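Cobalamin biosynthesis protein CobN (PDB 7C6O) is the large subunit of cobaltochelatase and probably carries the active site at which cobalt is inserted into the corrin ring during cobalamin biosynthesis. Local coordinates at residues E671-E675 with D676-D680; R1017-A1020 with D1021-Q1024; G1079-V1082 with A1083-A1087. One frame throughout, in Å; residues are numbered along the deposited sequence. Where two conformers were deposited one is given.

Contact 1 (E671-E675 with D676-D680); sequences ERPEE and DSFDD
The guanidinium of Arg672 lies with one face over Phe678 CE1 and meets the ring obliquely, in a local contact where a loop turns into a helix. CE1 of Phe678 sits 3.7 Å above the guanidinium plane, over its centre. The two planes are 28° apart. The nearest pair is Arg672 NH1 and Phe678 CE1 at 3.8 Å. Arg672 can reach this far because its chain is extended from CG to NE.

A salt bridge fixes the rotation of the guanidinium. Arg672 NH2 donates to Glu675 OE2 at 2.9 Å, and a weak bond from NH1 goes to the same oxygen. Glu675 curls back to it through a bend at chi2 (69°).

The apolar part is small. Pro673 CD comes obliquely to Phe678 CD1 at 4.1 Å.

Ser677 N donates to Glu674 O at 2.9 Å. This i to i+3 bond makes the tight turn by which the loop enters helix 675-694. Phe678 N makes a weak bond to Glu675 O.

Two waters add further polar links. One donates to Glu674 OE2 and Asp676 OD2, so it bridges two carboxylates whose like charges lie 4.3 Å apart (Glu674 OE1 to Asp676 OD2). A second water donates to Glu675 O and accepts from Asp679 N.

The contact lies at the surface, in the stretch that follows helix 663-666. Helix 647-660 packs alongside: its Trp655 meets Arg672 in a cation-pi contact, and its Arg651 forms salt bridges with Glu675 and Asp679.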
ATOM      1  N   GLU A 671      30.962  -4.862  31.838  1.00 39.55           N
ATOM      2  CA  GLU A 671      31.663  -5.290  33.040  1.00 37.89           C
ATOM      3  C   GLU A 671      30.626  -5.604  34.108  1.00 32.58           C
ATOM      4  O   GLU A 671      29.446  -5.271  33.973  1.00 30.08           O
ATOM      5  CB  GLU A 671      32.637  -4.215  33.533  1.00 43.71           C
ATOM      6  CG  GLU A 671      31.941  -2.969  34.065  1.00 47.77           C
ATOM      7  CD  GLU A 671      32.912  -1.914  34.558  1.00 52.93           C
ATOM      8  OE1 GLU A 671      33.986  -1.756  33.942  1.00 54.56           O
ATOM      9  OE2 GLU A 671      32.598  -1.244  35.566  1.00 54.16           O
ATOM     10  N   ARG A 672      31.085  -6.239  35.176  1.00 31.81           N
ATOM     11  CA  ARG A 672      30.206  -6.520  36.303  1.00 28.93           C
ATOM     12  C   ARG A 672      29.925  -5.234  37.071  1.00 34.09           C
ATOM     13  O   ARG A 672      30.859  -4.484  37.376  1.00 33.25           O
ATOM     14  CB  ARG A 672      30.829  -7.554  37.232  1.00 28.20           C
ATOM     15  CG  ARG A 672      29.892  -8.057  38.319  1.00 25.63           C
ATOM     16  CD  ARG A 672      30.643  -8.894  39.333  1.00 28.69           C
ATOM     17  NE  ARG A 672      29.751  -9.654  40.203  1.00 31.58           N
ATOM     18  CZ  ARG A 672      29.211  -9.185  41.323  1.00 35.29           C
ATOM     19  NH1 ARG A 672      28.417  -9.957  42.050  1.00 37.08           N
ATOM     20  NH2 ARG A 672      29.462  -7.942  41.717  1.00 36.36           N
ATOM     21  N   PRO A 673      28.668  -4.941  37.395  1.00 32.59           N
ATOM     22  CA  PRO A 673      28.381  -3.753  38.205  1.00 32.14           C
ATOM     23  C   PRO A 673      28.998  -3.881  39.588  1.00 32.45           C
ATOM     24  O   PRO A 673      29.243  -4.984  40.083  1.00 31.38           O
ATOM     25  CB  PRO A 673      26.848  -3.730  38.277  1.00 32.06           C
ATOM     26  CG  PRO A 673      26.390  -4.593  37.137  1.00 29.87           C
ATOM     27  CD  PRO A 673      27.442  -5.646  36.988  1.00 29.83           C
ATOM     28  N   GLU A 674      29.268  -2.732  40.205  1.00 35.19           N
ATOM     29  CA  GLU A 674      29.666  -2.732  41.604  1.00 35.18           C
ATOM     30  C   GLU A 674      28.566  -3.354  42.454  1.00 31.13           C
ATOM     31  O   GLU A 674      27.390  -3.370  42.082  1.00 31.23           O
ATOM     32  CB  GLU A 674      29.954  -1.313  42.095  1.00 40.68           C
ATOM     33  CG  GLU A 674      31.353  -0.805  41.809  1.00 42.90           C
ATOM     34  CD  GLU A 674      31.586   0.573  42.401  1.00 43.87           C
ATOM     35  OE1 GLU A 674      32.165   0.664  43.506  1.00 43.07           O
ATOM     36  OE2 GLU A 674      31.169   1.565  41.767  1.00 43.77           O
ATOM     37  N   GLU A 675      28.965  -3.860  43.621  1.00 31.53           N
ATOM     38  CA  GLU A 675      28.033  -4.606  44.459  1.00 33.51           C
ATOM     39  C   GLU A 675      26.834  -3.752  44.859  1.00 35.85           C
ATOM     40  O   GLU A 675      25.700  -4.244  44.899  1.00 35.46           O
ATOM     41  CB  GLU A 675      28.760  -5.138  45.693  1.00 35.48           C
ATOM     42  CG  GLU A 675      28.049  -6.285  46.395  1.00 35.68           C
ATOM     43  CD  GLU A 675      28.041  -7.577  45.584  1.00 34.74           C
ATOM     44  OE1 GLU A 675      27.350  -8.526  46.004  1.00 32.26           O
ATOM     45  OE2 GLU A 675      28.724  -7.649  44.537  1.00 33.73           O
ATOM     46  N   ASP A 676      27.055  -2.468  45.138  1.00 34.46           N
ATOM     47  CA  ASP A 676      25.969  -1.581  45.537  1.00 32.08           C
ATOM     48  C   ASP A 676      25.229  -0.977  44.348  1.00 28.22           C
ATOM     49  O   ASP A 676      24.311  -0.174  44.548  1.00 30.94           O
ATOM     50  CB  ASP A 676      26.502  -0.475  46.463  1.00 36.89           C
ATOM     51  CG  ASP A 676      27.421   0.506  45.755  1.00 39.01           C
ATOM     52  OD1 ASP A 676      27.469   1.676  46.188  1.00 39.86           O
ATOM     53  OD2 ASP A 676      28.086   0.118  44.771  1.00 39.78           O
ATOM     54  N   SER A 677      25.599  -1.345  43.123  1.00 23.93           N
ATOM     55  CA  SER A 677      24.818  -1.031  41.935  1.00 26.28           C
ATOM     56  C   SER A 677      24.232  -2.274  41.281  1.00 25.50           C
ATOM     57  O   SER A 677      23.538  -2.156  40.266  1.00 23.22           O
ATOM     58  CB  SER A 677      25.675  -0.267  40.919  1.00 30.81           C
ATOM     59  OG  SER A 677      25.967   1.042  41.375  1.00 39.62           O
ATOM     60  N   PHE A 678      24.483  -3.458  41.847  1.00 24.76           N
ATOM     61  CA  PHE A 678      24.083  -4.704  41.199  1.00 24.91           C
ATOM     62  C   PHE A 678      22.567  -4.871  41.187  1.00 25.96           C
ATOM     63  O   PHE A 678      21.994  -5.285  40.172  1.00 24.33           O
ATOM     64  CB  PHE A 678      24.749  -5.885  41.905  1.00 25.00           C
ATOM     65  CG  PHE A 678      24.751  -7.155  41.103  1.00 23.28           C
ATOM     66  CD1 PHE A 678      25.845  -7.493  40.322  1.00 26.67           C
ATOM     67  CD2 PHE A 678      23.667  -8.016  41.138  1.00 22.50           C
ATOM     68  CE1 PHE A 678      25.856  -8.662  39.584  1.00 27.13           C
ATOM     69  CE2 PHE A 678      23.669  -9.188  40.406  1.00 22.25           C
ATOM     70  CZ  PHE A 678      24.767  -9.512  39.626  1.00 26.62           C
ATOM     71  N   ASP A 679      21.902  -4.559  42.302  1.00 24.48           N
ATOM     72  CA  ASP A 679      20.454  -4.730  42.370  1.00 25.70           C
ATOM     73  C   ASP A 679      19.722  -3.769  41.443  1.00 25.39           C
ATOM     74  O   ASP A 679      18.652  -4.108  40.928  1.00 27.06           O
ATOM     75  CB  ASP A 679      19.971  -4.553  43.808  1.00 29.20           C
ATOM     76  CG  ASP A 679      20.481  -5.642  44.725  1.00 34.16           C
ATOM     77  OD1 ASP A 679      21.114  -6.593  44.217  1.00 36.27           O
ATOM     78  OD2 ASP A 679      20.256  -5.548  45.950  1.00 37.31           O
ATOM     79  N   ASP A 680      20.270  -2.570  41.229  1.00 24.62           N
ATOM     80  CA  ASP A 680      19.685  -1.665  40.247  1.00 26.52           C
ATOM     81  C   ASP A 680      19.814  -2.234  38.842  1.00 24.12           C
ATOM     82  O   ASP A 680      18.910  -2.078  38.013  1.00 24.21           O
ATOM     83  CB  ASP A 680      20.351  -0.291  40.332  1.00 33.78           C
ATOM     84  CG  ASP A 680      19.692   0.733  39.427  0.43 39.32           C
ATOM     85  OD1 ASP A 680      18.495   0.569  39.111  0.53 41.36           O
ATOM     86  OD2 ASP A 680      20.374   1.699  39.025  0.41 41.85           O
TER
HETATM   87  O   HOH W   1      28.131   1.780  42.316  1.00 35.53           O
HETATM   88  O   HOH W   2      23.155  -3.603  44.600  1.00 31.56           O

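Contact 2 (R1017-A1020 with D1021-Q1024); sequences RDDA and DLAQ
An N-cap opens helix 1019-1030, with Asp1018 in the capping position and Asp1021 three residues on. Asp1018 OD1 accepts from Asp1021 N at 3.3 Å and is met nearly along its C-O bond. The same N-H makes a weak second bond to Asp1018 O. A chi1 of 56° turns the carboxylate of Asp1018 back over the first turn, where it can take up this backbone N-H.

The side chain of Asp1021 reaches the other way. Its OD2 accepts from Arg1017 N at 2.9 Å, through the lone pair that points away from OD1. Arg1017 lies before the cap, so this bond ties the incoming loop to the first turn. The two carboxylates cross at about a right angle, and Asp1018 OD1 and Asp1021 OD2 are only 3.3 Å apart. These like charges probably repel. The positive end of the helix dipole would be expected to offset this in part.

Backbone bonds carry the helix onward. Leu1022 N donates to Asp1018 O, Ala1023 N to Asp1019 O, and Gln1024 N to Ala1020 O. Asp1019 turns its carboxylate to Arg1086 of helix 1072-1089, its salt-bridge partner. Leu1022 and Ala1023 pack on that same helix. Gln1024 NE2 bonds to a glycerol, probably from the crystallisation liquor. Leu1022 sets CG 3.6 Å from Asp1018 O, and its CD1 lies 4.1 Å from Asp1019 OD1.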
ATOM      1  N   ARG A1017      32.023  -6.688  -1.621  1.00 21.41           N
ATOM      2  CA  ARG A1017      33.147  -6.975  -0.737  0.55 23.83           C
ATOM      3  C   ARG A1017      33.203  -6.055   0.481  1.00 23.26           C
ATOM      4  O   ARG A1017      33.496  -6.502   1.594  1.00 24.38           O
ATOM      5  CB  ARG A1017      34.461  -6.883  -1.524  0.55 26.22           C
ATOM      6  CG  ARG A1017      35.678  -6.513  -0.686  0.55 27.82           C
ATOM      7  CD  ARG A1017      36.963  -6.728  -1.466  0.55 30.29           C
ATOM      8  NE  ARG A1017      36.929  -6.082  -2.774  0.55 32.74           N
ATOM      9  CZ  ARG A1017      37.764  -6.366  -3.768  0.55 34.84           C
ATOM     10  NH1 ARG A1017      37.663  -5.730  -4.927  0.55 34.81           N
ATOM     11  NH2 ARG A1017      38.698  -7.294  -3.606  0.55 35.16           N
ATOM     12  N   ASP A1018      32.944  -4.763   0.292  1.00 20.37           N
ATOM     13  CA  ASP A1018      33.182  -3.817   1.378  1.00 25.31           C
ATOM     14  C   ASP A1018      32.065  -2.778   1.434  1.00 21.50           C
ATOM     15  O   ASP A1018      31.074  -2.847   0.698  1.00 20.44           O
ATOM     16  CB  ASP A1018      34.568  -3.174   1.222  1.00 27.58           C
ATOM     17  CG  ASP A1018      34.761  -2.506  -0.131  1.00 31.71           C
ATOM     18  OD1 ASP A1018      33.765  -2.276  -0.853  1.00 31.11           O
ATOM     19  OD2 ASP A1018      35.924  -2.209  -0.474  1.00 34.48           O
ATOM     20  N   ASP A1019      32.249  -1.801   2.333  1.00 20.31           N
ATOM     21  CA  ASP A1019      31.251  -0.760   2.551  1.00 19.32           C
ATOM     22  C   ASP A1019      31.035   0.087   1.308  1.00 19.80           C
ATOM     23  O   ASP A1019      29.919   0.565   1.073  1.00 20.33           O
ATOM     24  CB  ASP A1019      31.675   0.138   3.715  1.00 23.20           C
ATOM     25  CG  ASP A1019      31.558  -0.550   5.062  1.00 22.65           C
ATOM     26  OD1 ASP A1019      31.010  -1.670   5.116  1.00 24.35           O
ATOM     27  OD2 ASP A1019      32.014   0.035   6.069  1.00 22.90           O
ATOM     28  N   ALA A1020      32.087   0.303   0.513  1.00 19.47           N
ATOM     29  CA  ALA A1020      31.939   1.102  -0.699  1.00 20.64           C
ATOM     30  C   ALA A1020      30.955   0.458  -1.665  1.00 16.40           C
ATOM     31  O   ALA A1020      30.196   1.157  -2.347  1.00 15.86           O
ATOM     32  CB  ALA A1020      33.298   1.302  -1.372  1.00 21.95           C
ATOM     33  N   ASP A1021      30.955  -0.876  -1.739  1.00 18.09           N
ATOM     34  CA  ASP A1021      30.009  -1.574  -2.604  1.00 17.79           C
ATOM     35  C   ASP A1021      28.588  -1.447  -2.075  1.00 16.62           C
ATOM     36  O   ASP A1021      27.653  -1.176  -2.838  1.00 17.28           O
ATOM     37  CB  ASP A1021      30.392  -3.047  -2.730  1.00 16.52           C
ATOM     38  CG  ASP A1021      31.696  -3.249  -3.463  1.00 20.79           C
ATOM     39  OD1 ASP A1021      32.018  -2.443  -4.359  1.00 21.92           O
ATOM     40  OD2 ASP A1021      32.398  -4.225  -3.140  1.00 20.37           O
ATOM     41  N   LEU A1022      28.403  -1.666  -0.770  1.00 16.22           N
ATOM     42  CA  LEU A1022      27.082  -1.509  -0.168  1.00 15.01           C
ATOM     43  C   LEU A1022      26.533  -0.111  -0.423  1.00 15.97           C
ATOM     44  O   LEU A1022      25.379   0.051  -0.841  1.00 15.41           O
ATOM     45  CB  LEU A1022      27.151  -1.794   1.334  1.00 15.53           C
ATOM     46  CG  LEU A1022      27.610  -3.191   1.760  1.00 17.17           C
ATOM     47  CD1 LEU A1022      27.698  -3.292   3.283  1.00 15.44           C
ATOM     48  CD2 LEU A1022      26.685  -4.262   1.199  1.00 13.63           C
ATOM     49  N   ALA A1023      27.355   0.914  -0.188  1.00 16.99           N
ATOM     50  CA  ALA A1023      26.901   2.288  -0.372  1.00 16.57           C
ATOM     51  C   ALA A1023      26.616   2.591  -1.838  1.00 18.30           C
ATOM     52  O   ALA A1023      25.671   3.324  -2.151  1.00 17.36           O
ATOM     53  CB  ALA A1023      27.941   3.263   0.181  1.00 17.73           C
ATOM     54  N   GLN A1024      27.425   2.043  -2.751  1.00 18.12           N
ATOM     55  CA  GLN A1024      27.217   2.314  -4.171  1.00 19.55           C
ATOM     56  C   GLN A1024      25.874   1.772  -4.646  1.00 18.41           C
ATOM     57  O   GLN A1024      25.156   2.443  -5.397  1.00 17.65           O
ATOM     58  CB  GLN A1024      28.356   1.722  -5.003  1.00 21.22           C
ATOM     59  CG  GLN A1024      28.190   1.957  -6.498  1.00 21.51           C
ATOM     60  CD  GLN A1024      29.349   1.430  -7.325  1.00 25.83           C
ATOM     61  OE1 GLN A1024      30.313   0.879  -6.792  1.00 27.68           O
ATOM     62  NE2 GLN A1024      29.258   1.598  -8.642  1.00 25.19           N
TER

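Contact 3 (G1079-V1082 with A1083-A1087); sequences GGMV and ATVRA
Ala1083 meets Gly1079 first: its N donates to Gly1079 O at 2.9 Å, and its CB lies 3.5 Å from that oxygen. Thr1084 follows with two bonds to one acceptor. Its N and its OG1 both donate to Gly1080 O, at 3.0 and 2.8 Å, from opposite faces of the carbonyl plane. A chi1 of -60° puts OG1 anti to the carbonyl carbon, which directs it back at the carbonyl four residues earlier. That bond satisfies the buried hydroxyl's proton within the helix.

All of this lies on helix 1072-1089, the connecting helix of a beta-alpha-beta unit between the parallel strands 1056-1061 and 1094-1099. Val1085 comes next. Its N bonds to Met1081 O in a nearly straight line (171°). Its CG2 presses on the same Met1081 O at 3.2 Å and lies 4.4 Å from Met1081 CG. Both side chains also pack on Ile1054 and Tyr1051.

Arg1086 N donates to Val1082 O. The arginine chain bends at chi3 (61°), and NH1 passes Val1082 CG1 obliquely at 4.0 Å. Arg1086 NE forms a salt bridge with Asp1019, while NH1 bonds to Thr1156 O. Ala1087 N reaches back to Ala1083 O at 2.8 Å.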
ATOM      1  N   GLY A1079      19.561  -1.053   7.702  1.00 11.77           N
ATOM      2  CA  GLY A1079      20.961  -1.423   7.598  1.00 14.09           C
ATOM      3  C   GLY A1079      21.661  -0.726   6.447  1.00 15.00           C
ATOM      4  O   GLY A1079      22.830  -0.353   6.555  1.00 13.87           O
ATOM      5  N   GLY A1080      20.951  -0.534   5.334  1.00 13.96           N
ATOM      6  CA  GLY A1080      21.536   0.181   4.211  1.00 14.76           C
ATOM      7  C   GLY A1080      21.907   1.610   4.554  1.00 15.35           C
ATOM      8  O   GLY A1080      22.961   2.105   4.142  1.00 15.34           O
ATOM      9  N   MET A1081      21.050   2.295   5.315  1.00 12.65           N
ATOM     10  CA  MET A1081      21.391   3.641   5.761  1.00 16.76           C
ATOM     11  C   MET A1081      22.619   3.625   6.664  1.00 16.90           C
ATOM     12  O   MET A1081      23.523   4.451   6.505  1.00 14.82           O
ATOM     13  CB  MET A1081      20.202   4.280   6.477  1.00 13.69           C
ATOM     14  CG  MET A1081      20.495   5.664   7.037  1.00 15.13           C
ATOM     15  SD  MET A1081      19.041   6.476   7.731  1.00 15.27           S
ATOM     16  CE  MET A1081      18.155   6.935   6.241  1.00 16.49           C
ATOM     17  N   VAL A1082      22.672   2.680   7.609  1.00 13.33           N
ATOM     18  CA  VAL A1082      23.828   2.574   8.499  1.00 14.75           C
ATOM     19  C   VAL A1082      25.106   2.376   7.693  1.00 14.39           C
ATOM     20  O   VAL A1082      26.119   3.047   7.926  1.00 12.25           O
ATOM     21  CB  VAL A1082      23.623   1.432   9.511  1.00 13.15           C
ATOM     22  CG1 VAL A1082      24.893   1.203  10.315  1.00 13.41           C
ATOM     23  CG2 VAL A1082      22.447   1.737  10.430  1.00 12.74           C
ATOM     24  N   ALA A1083      25.077   1.451   6.731  1.00 13.20           N
ATOM     25  CA  ALA A1083      26.282   1.134   5.971  1.00 14.11           C
ATOM     26  C   ALA A1083      26.717   2.305   5.100  1.00 14.72           C
ATOM     27  O   ALA A1083      27.917   2.559   4.944  1.00 17.07           O
ATOM     28  CB  ALA A1083      26.051  -0.112   5.116  1.00 13.03           C
ATOM     29  N   THR A1084      25.756   3.029   4.527  1.00 13.87           N
ATOM     30  CA  THR A1084      26.098   4.146   3.652  1.00 14.75           C
ATOM     31  C   THR A1084      26.731   5.288   4.439  1.00 16.78           C
ATOM     32  O   THR A1084      27.719   5.885   3.993  1.00 16.04           O
ATOM     33  CB  THR A1084      24.851   4.615   2.902  1.00 16.77           C
ATOM     34  OG1 THR A1084      24.336   3.529   2.123  1.00 15.61           O
ATOM     35  CG2 THR A1084      25.180   5.781   1.975  1.00 17.78           C
ATOM     36  N   VAL A1085      26.191   5.592   5.622  1.00 16.91           N
ATOM     37  CA  VAL A1085      26.807   6.596   6.485  1.00 17.27           C
ATOM     38  C   VAL A1085      28.207   6.155   6.898  1.00 19.64           C
ATOM     39  O   VAL A1085      29.148   6.959   6.911  1.00 19.84           O
ATOM     40  CB  VAL A1085      25.916   6.871   7.711  1.00 16.12           C
ATOM     41  CG1 VAL A1085      26.606   7.831   8.678  1.00 15.38           C
ATOM     42  CG2 VAL A1085      24.564   7.426   7.278  1.00 14.34           C
ATOM     43  N   ARG A1086      28.369   4.873   7.240  1.00 18.38           N
ATOM     44  CA  ARG A1086      29.689   4.377   7.617  1.00 18.55           C
ATOM     45  C   ARG A1086      30.668   4.493   6.456  1.00 18.84           C
ATOM     46  O   ARG A1086      31.821   4.892   6.646  1.00 20.21           O
ATOM     47  CB  ARG A1086      29.598   2.928   8.100  1.00 15.71           C
ATOM     48  CG  ARG A1086      30.919   2.379   8.640  1.00 17.17           C
ATOM     49  CD  ARG A1086      30.796   0.950   9.167  1.00 17.23           C
ATOM     50  NE  ARG A1086      30.372   0.018   8.127  1.00 19.37           N
ATOM     51  CZ  ARG A1086      29.196  -0.599   8.114  1.00 19.60           C
ATOM     52  NH1 ARG A1086      28.331  -0.395   9.097  1.00 17.78           N
ATOM     53  NH2 ARG A1086      28.889  -1.427   7.123  1.00 19.79           N
ATOM     54  N   ALA A1087      30.221   4.157   5.243  1.00 16.90           N
ATOM     55  CA  ALA A1087      31.088   4.281   4.075  1.00 21.22           C
ATOM     56  C   ALA A1087      31.521   5.725   3.860  1.00 19.72           C
ATOM     57  O   ALA A1087      32.687   5.993   3.543  1.00 21.65           O
ATOM     58  CB  ALA A1087      30.377   3.746   2.833  1.00 21.71           C
TER

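Overall arrangement
From the N terminus the chain comes first to contact 1, where a loop turns into helix 675-694. Contact 2 follows at the start of helix 1019-1030, and contact 3 lies within helix 1072-1089. Each is local, between adjoining segments, and is complete before the next begins, so none nests or crosses. Contact 1 stands apart, with its centre about 41 Å from that of contact 2 and 35 Å from that of contact 3. Contacts 2 and 3 touch, with centres about 9 Å apart. Asp1019 OD2 meets Arg1086 NE at 2.6 Å in a salt bridge, and Ala1023 packs on Ala1087. The capped helix is thereby joined to the beta-alpha-beta helix.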